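PDB 3E96: dihydrodipicolinate synthase from Bacillus clausii KSM-K16, which probably acts as a 4-hydroxy-tetrahydrodipicolinate synthase, a lyase of the DapA family built on a TIM barrel. Local coordinates for residues H113-H117 / P118-A122; P147-S150 / D151-V155. All blocks are in the same frame, centred on the assembly; numbering follows the deposited sequence.

Contact 1: H113-H117 / P118-A122; sequences HMPIH and PYVTA
Val120 turns its CG1 methyl back across the bend of the loop, against the carbonyl oxygen of His117, with CG1 3.6 Å from His117 O and 4.2 Å from His117 CB. Pro115 comes to the same methyl from a different direction, its CG 4.5 Å from Val120 CG1, a loose apolar touch. Val120 CG1 takes its place beside the backbone N, opposite the carbonyl carbon (chi1 -65°), a torsion that points it at His117 and Pro115. No hydrogen bond ties 113-117 to 118-122; what meets across the bend is van der Waals contact, and the ring of Pro118 restricts the backbone at the turn. The His117-Pro118 peptide makes the turn itself, and Pro118 CG sits over the centre of one face of the Tyr119 ring, 3.9 Å above its plane. The imidazole of His117 folds back along the incoming arm of the loop, where the carbonyl carbon of Pro115 meets its edge in plane. This is a beta-alpha loop of the TIM barrel, running from strand 109-112 to helix 122-136. The side chain of Pro115 lies about 8 Å from that of Tyr143, the predicted proton donor/acceptor. Tyr128 and Phe129 of helix 122-136 pack on Pro115. In the second subunit, Pro281 packs on His117 and Tyr60 on Pro118, while Asn283 is hydrogen-bonded through OD1 to OG1 of the N-cap residue Thr121.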
ATOM      1  N   HIS B 113       9.706  -5.208  -1.693  1.00 12.36           N
ATOM      2  CA  HIS B 113       8.921  -4.496  -0.694  1.00 13.11           C
ATOM      3  C   HIS B 113       7.844  -5.422  -0.164  1.00 13.32           C
ATOM      4  O   HIS B 113       7.502  -6.416  -0.800  1.00 12.66           O
ATOM      5  CB  HIS B 113       8.228  -3.279  -1.313  1.00 11.74           C
ATOM      6  CG  HIS B 113       9.123  -2.094  -1.487  1.00 12.47           C
ATOM      7  ND1 HIS B 113       9.467  -1.264  -0.444  1.00 14.96           N
ATOM      8  CD2 HIS B 113       9.759  -1.611  -2.580  1.00 12.09           C
ATOM      9  CE1 HIS B 113      10.279  -0.319  -0.886  1.00 14.04           C
ATOM     10  NE2 HIS B 113      10.472  -0.507  -2.180  1.00 11.70           N
ATOM     11  N   MET B 114       7.316  -5.095   1.009  1.00 13.04           N
ATOM     12  CA  MET B 114       6.233  -5.877   1.579  1.00 14.25           C
ATOM     13  C   MET B 114       5.069  -5.574   0.638  1.00 14.01           C
ATOM     14  O   MET B 114       4.865  -4.422   0.259  1.00 14.91           O
ATOM     15  CB  MET B 114       5.905  -5.376   2.991  1.00 14.40           C
ATOM     16  CG  MET B 114       4.871  -6.213   3.740  1.00 17.88           C
ATOM     17  SD  MET B 114       5.536  -7.811   4.302  1.00  6.51           S
ATOM     18  CE  MET B 114       3.925  -8.770   4.615  1.00 13.39           C
ATOM     19  N   PRO B 115       4.302  -6.597   0.231  1.00 12.98           N
ATOM     20  CA  PRO B 115       3.181  -6.304  -0.671  1.00 13.64           C
ATOM     21  C   PRO B 115       2.217  -5.298  -0.034  1.00 13.46           C
ATOM     22  O   PRO B 115       1.974  -5.346   1.172  1.00 13.82           O
ATOM     23  CB  PRO B 115       2.550  -7.683  -0.898  1.00 12.77           C
ATOM     24  CG  PRO B 115       2.926  -8.458   0.352  1.00 13.33           C
ATOM     25  CD  PRO B 115       4.355  -8.028   0.569  1.00 12.71           C
ATOM     26  N   ILE B 116       1.676  -4.381  -0.836  1.00 13.76           N
ATOM     27  CA  ILE B 116       0.760  -3.385  -0.295  1.00 14.18           C
ATOM     28  C   ILE B 116      -0.718  -3.748  -0.393  1.00 15.01           C
ATOM     29  O   ILE B 116      -1.580  -2.933  -0.066  1.00 13.68           O
ATOM     30  CB  ILE B 116       0.987  -1.979  -0.938  1.00 16.26           C
ATOM     31  CG1 ILE B 116       1.160  -2.092  -2.456  1.00 16.62           C
ATOM     32  CG2 ILE B 116       2.212  -1.322  -0.312  1.00 17.12           C
ATOM     33  CD1 ILE B 116      -0.083  -2.536  -3.200  1.00 18.97           C
ATOM     34  N   HIS B 117      -1.017  -4.970  -0.825  1.00 13.08           N
ATOM     35  CA  HIS B 117      -2.410  -5.406  -0.939  1.00 14.45           C
ATOM     36  C   HIS B 117      -3.094  -5.294   0.423  1.00 13.61           C
ATOM     37  O   HIS B 117      -2.514  -5.670   1.442  1.00 13.69           O
ATOM     38  CB  HIS B 117      -2.481  -6.867  -1.402  1.00 15.04           C
ATOM     39  CG  HIS B 117      -1.650  -7.171  -2.610  1.00 15.40           C
ATOM     40  ND1 HIS B 117      -0.289  -6.960  -2.651  1.00 16.19           N
ATOM     41  CD2 HIS B 117      -1.981  -7.719  -3.804  1.00 16.51           C
ATOM     42  CE1 HIS B 117       0.184  -7.365  -3.815  1.00 16.61           C
ATOM     43  NE2 HIS B 117      -0.822  -7.831  -4.534  1.00 15.94           N
ATOM     44  N   PRO B 118      -4.338  -4.781   0.467  1.00 14.40           N
ATOM     45  CA  PRO B 118      -5.028  -4.663   1.755  1.00 14.47           C
ATOM     46  C   PRO B 118      -5.334  -6.022   2.383  1.00 14.92           C
ATOM     47  O   PRO B 118      -5.538  -6.128   3.594  1.00 13.15           O
ATOM     48  CB  PRO B 118      -6.300  -3.896   1.402  1.00 16.04           C
ATOM     49  CG  PRO B 118      -6.547  -4.282  -0.021  1.00 16.08           C
ATOM     50  CD  PRO B 118      -5.163  -4.221  -0.618  1.00 14.48           C
ATOM     51  N   TYR B 119      -5.378  -7.060   1.553  1.00 13.41           N
ATOM     52  CA  TYR B 119      -5.657  -8.398   2.052  1.00 12.24           C
ATOM     53  C   TYR B 119      -4.451  -9.298   1.844  1.00 11.97           C
ATOM     54  O   TYR B 119      -4.026  -9.532   0.708  1.00 11.93           O
ATOM     55  CB  TYR B 119      -6.876  -9.003   1.344  1.00 14.73           C
ATOM     56  CG  TYR B 119      -8.015  -8.030   1.113  1.00 13.91           C
ATOM     57  CD1 TYR B 119      -8.459  -7.184   2.129  1.00 14.17           C
ATOM     58  CD2 TYR B 119      -8.636  -7.946  -0.131  1.00 15.81           C
ATOM     59  CE1 TYR B 119      -9.492  -6.274   1.905  1.00 17.44           C
ATOM     60  CE2 TYR B 119      -9.666  -7.048  -0.365  1.00 16.04           C
ATOM     61  CZ  TYR B 119     -10.090  -6.214   0.651  1.00 16.78           C
ATOM     62  OH  TYR B 119     -11.102  -5.317   0.406  1.00 18.62           O
ATOM     63  N   VAL B 120      -3.895  -9.791   2.948  1.00 11.25           N
ATOM     64  CA  VAL B 120      -2.743 -10.682   2.898  1.00 11.74           C
ATOM     65  C   VAL B 120      -2.878 -11.768   3.957  1.00 12.73           C
ATOM     66  O   VAL B 120      -3.477 -11.544   5.010  1.00 12.11           O
ATOM     67  CB  VAL B 120      -1.419  -9.925   3.160  1.00 10.22           C
ATOM     68  CG1 VAL B 120      -1.163  -8.914   2.048  1.00 12.49           C
ATOM     69  CG2 VAL B 120      -1.473  -9.227   4.523  1.00 13.07           C
ATOM     70  N   THR B 121      -2.347 -12.954   3.662  1.00 13.37           N
ATOM     71  CA  THR B 121      -2.356 -14.063   4.616  1.00 14.27           C
ATOM     72  C   THR B 121      -0.959 -14.671   4.583  1.00 14.12           C
ATOM     73  O   THR B 121      -0.260 -14.563   3.577  1.00 13.54           O
ATOM     74  CB  THR B 121      -3.383 -15.165   4.254  1.00 15.31           C
ATOM     75  OG1 THR B 121      -3.079 -15.704   2.962  1.00 15.68           O
ATOM     76  CG2 THR B 121      -4.798 -14.602   4.262  1.00 16.56           C
ATOM     77  N   ALA B 122      -0.556 -15.312   5.675  1.00 13.77           N
ATOM     78  CA  ALA B 122       0.776 -15.903   5.762  1.00 14.44           C
ATOM     79  C   ALA B 122       1.137 -16.779   4.567  1.00 13.94           C
ATOM     80  O   ALA B 122       2.189 -16.596   3.956  1.00 13.09           O
ATOM     81  CB  ALA B 122       0.908 -16.700   7.055  1.00 14.90           C
TER

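Contact 2: P147-S150 / D151-V155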
ATOM      1  N   PRO B 147       3.206  -7.150  11.306  1.00 12.35           N
ATOM      2  CA  PRO B 147       3.143  -8.007  12.494  1.00 12.85           C
ATOM      3  C   PRO B 147       2.069  -9.083  12.430  1.00 14.43           C
ATOM      4  O   PRO B 147       2.144 -10.081  13.145  1.00 15.21           O
ATOM      5  CB  PRO B 147       2.890  -7.013  13.626  1.00 14.41           C
ATOM      6  CG  PRO B 147       2.085  -5.948  12.949  1.00 16.36           C
ATOM      7  CD  PRO B 147       2.817  -5.767  11.636  1.00 14.08           C
ATOM      8  N   GLU B 148       1.073  -8.876  11.573  1.00 13.46           N
ATOM      9  CA  GLU B 148      -0.022  -9.830  11.429  1.00 15.82           C
ATOM     10  C   GLU B 148       0.388 -11.075  10.654  1.00 15.45           C
ATOM     11  O   GLU B 148      -0.357 -12.057  10.612  1.00 15.61           O
ATOM     12  CB  GLU B 148      -1.209  -9.164  10.727  1.00 18.62           C
ATOM     13  CG  GLU B 148      -1.886  -8.076  11.543  1.00 26.00           C
ATOM     14  CD  GLU B 148      -2.526  -8.618  12.804  1.00 31.18           C
ATOM     15  OE1 GLU B 148      -3.359  -9.541  12.694  1.00 33.71           O
ATOM     16  OE2 GLU B 148      -2.199  -8.121  13.903  1.00 36.34           O
ATOM     17  N   ILE B 149       1.562 -11.029  10.032  1.00 13.33           N
ATOM     18  CA  ILE B 149       2.060 -12.161   9.261  1.00 14.05           C
ATOM     19  C   ILE B 149       3.134 -12.904  10.057  1.00 14.58           C
ATOM     20  O   ILE B 149       4.128 -12.318  10.479  1.00 16.15           O
ATOM     21  CB  ILE B 149       2.642 -11.698   7.901  1.00 13.57           C
ATOM     22  CG1 ILE B 149       1.547 -11.019   7.067  1.00 13.60           C
ATOM     23  CG2 ILE B 149       3.228 -12.891   7.146  1.00 13.83           C
ATOM     24  CD1 ILE B 149       0.375 -11.925   6.705  1.00 13.40           C
ATOM     25  N   SER B 150       2.917 -14.199  10.254  1.00 14.31           N
ATOM     26  CA  SER B 150       3.838 -15.043  11.012  1.00 15.62           C
ATOM     27  C   SER B 150       5.272 -15.064  10.506  1.00 13.36           C
ATOM     28  O   SER B 150       5.518 -15.057   9.296  1.00 13.40           O
ATOM     29  CB  SER B 150       3.319 -16.481  11.042  1.00 16.16           C
ATOM     30  OG  SER B 150       4.275 -17.339  11.637  1.00 17.23           O
ATOM     31  N   ASP B 151       6.218 -15.112  11.442  1.00 12.77           N
ATOM     32  CA  ASP B 151       7.630 -15.173  11.094  1.00 13.91           C
ATOM     33  C   ASP B 151       7.926 -16.498  10.400  1.00 14.97           C
ATOM     34  O   ASP B 151       8.987 -16.673   9.800  1.00 15.05           O
ATOM     35  CB  ASP B 151       8.506 -15.046  12.340  1.00 12.76           C
ATOM     36  CG  ASP B 151       8.420 -13.674  12.970  1.00 16.01           C
ATOM     37  OD1 ASP B 151       8.406 -12.685  12.211  1.00 15.04           O
ATOM     38  OD2 ASP B 151       8.374 -13.584  14.213  1.00 17.76           O
ATOM     39  N   ARG B 152       6.987 -17.434  10.494  1.00 16.74           N
ATOM     40  CA  ARG B 152       7.151 -18.737   9.853  1.00 19.19           C
ATOM     41  C   ARG B 152       7.408 -18.534   8.357  1.00 18.47           C
ATOM     42  O   ARG B 152       8.077 -19.345   7.714  1.00 17.53           O
ATOM     43  CB  ARG B 152       5.895 -19.590  10.058  1.00 21.98           C
ATOM     44  CG  ARG B 152       5.938 -20.942   9.364  1.00 28.74           C
ATOM     45  CD  ARG B 152       7.079 -21.804   9.888  1.00 34.24           C
ATOM     46  NE  ARG B 152       7.153 -23.085   9.192  1.00 38.77           N
ATOM     47  CZ  ARG B 152       8.013 -24.053   9.491  1.00 40.79           C
ATOM     48  NH1 ARG B 152       8.881 -23.890  10.482  1.00 43.14           N
ATOM     49  NH2 ARG B 152       8.006 -25.184   8.799  1.00 42.88           N
ATOM     50  N   VAL B 153       6.863 -17.450   7.807  1.00 15.59           N
ATOM     51  CA  VAL B 153       7.057 -17.130   6.397  1.00 14.93           C
ATOM     52  C   VAL B 153       8.547 -17.013   6.078  1.00 13.75           C
ATOM     53  O   VAL B 153       9.008 -17.482   5.037  1.00 14.82           O
ATOM     54  CB  VAL B 153       6.368 -15.793   6.024  1.00 14.30           C
ATOM     55  CG1 VAL B 153       6.747 -15.387   4.604  1.00 13.83           C
ATOM     56  CG2 VAL B 153       4.860 -15.931   6.154  1.00 14.00           C
ATOM     57  N   LEU B 154       9.301 -16.385   6.975  1.00 13.38           N
ATOM     58  CA  LEU B 154      10.736 -16.211   6.770  1.00 13.22           C
ATOM     59  C   LEU B 154      11.466 -17.544   6.911  1.00 15.06           C
ATOM     60  O   LEU B 154      12.401 -17.836   6.164  1.00 15.69           O
ATOM     61  CB  LEU B 154      11.303 -15.201   7.772  1.00 13.11           C
ATOM     62  CG  LEU B 154      10.787 -13.762   7.634  1.00 13.28           C
ATOM     63  CD1 LEU B 154      11.392 -12.891   8.734  1.00 13.12           C
ATOM     64  CD2 LEU B 154      11.155 -13.215   6.260  1.00 13.24           C
ATOM     65  N   VAL B 155      11.039 -18.346   7.878  1.00 15.33           N
ATOM     66  CA  VAL B 155      11.650 -19.653   8.091  1.00 16.76           C
ATOM     67  C   VAL B 155      11.477 -20.499   6.834  1.00 17.24           C
ATOM     68  O   VAL B 155      12.391 -21.211   6.423  1.00 17.76           O
ATOM     69  CB  VAL B 155      10.998 -20.387   9.281  1.00 18.14           C
ATOM     70  CG1 VAL B 155      11.621 -21.774   9.448  1.00 20.18           C
ATOM     71  CG2 VAL B 155      11.181 -19.572  10.553  1.00 17.82           C
TER
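Ser150 OG accepts a hydrogen bond from Arg152 N at 2.9 Å, with an N-H...O angle of 161°. The hydroxyl oxygen lies opposite Ser150's own backbone N (chi1 173°), which swings it toward the backbone N of Arg152, where it also touches Arg152 CB. At the next residue, Val153 N donates to Ser150 O over 3.1 Å, so side chain and main chain of one serine both meet the first turn. Replacing Ser150 by an alanine would probably leave Arg152 N without its side-chain cap and the turn into the helix less firmly fixed. On the apolar side Ile149 CG2 meets Val153 CG2 at 3.6 Å, the two branched side chains lying aslant; Val153 CG2 also rests against Ser150 O. The carboxylate of Asp151 turns elsewhere: OD1 is hydrogen-bonded to Tyr168 OH and OD2 forms a salt bridge with Arg175 NE. Arg152 reaches Asp156 by another salt bridge. The capped turn thus leads from the loop after strand 140-144 into helix 152-157, with Phe144 of that strand against Ile149 and Val153, while from helix 122-136 Val125 packs on Ile149 and Tyr126 on Val153.

Along the chain, strand 109-112 leads into contact 1, which closes the bend of the beta-alpha loop and hands over to helix 122-136; strand 140-144 then leads into contact 2, which closes the next such loop at the start of helix 152-157. The two stand in series, neither enclosing nor crossing the other, with centres 12 Å apart. They meet across the foot of helix 122-136: Ile149 CD1 packs 3.9 Å from Val120 CG2 and 3.7 Å from Ala122 N, while Ala122 O lies 3.5 Å from Val153 CG2. The end of one loop therefore rests on the next, joining two successive beta-alpha units on one side of the barrel.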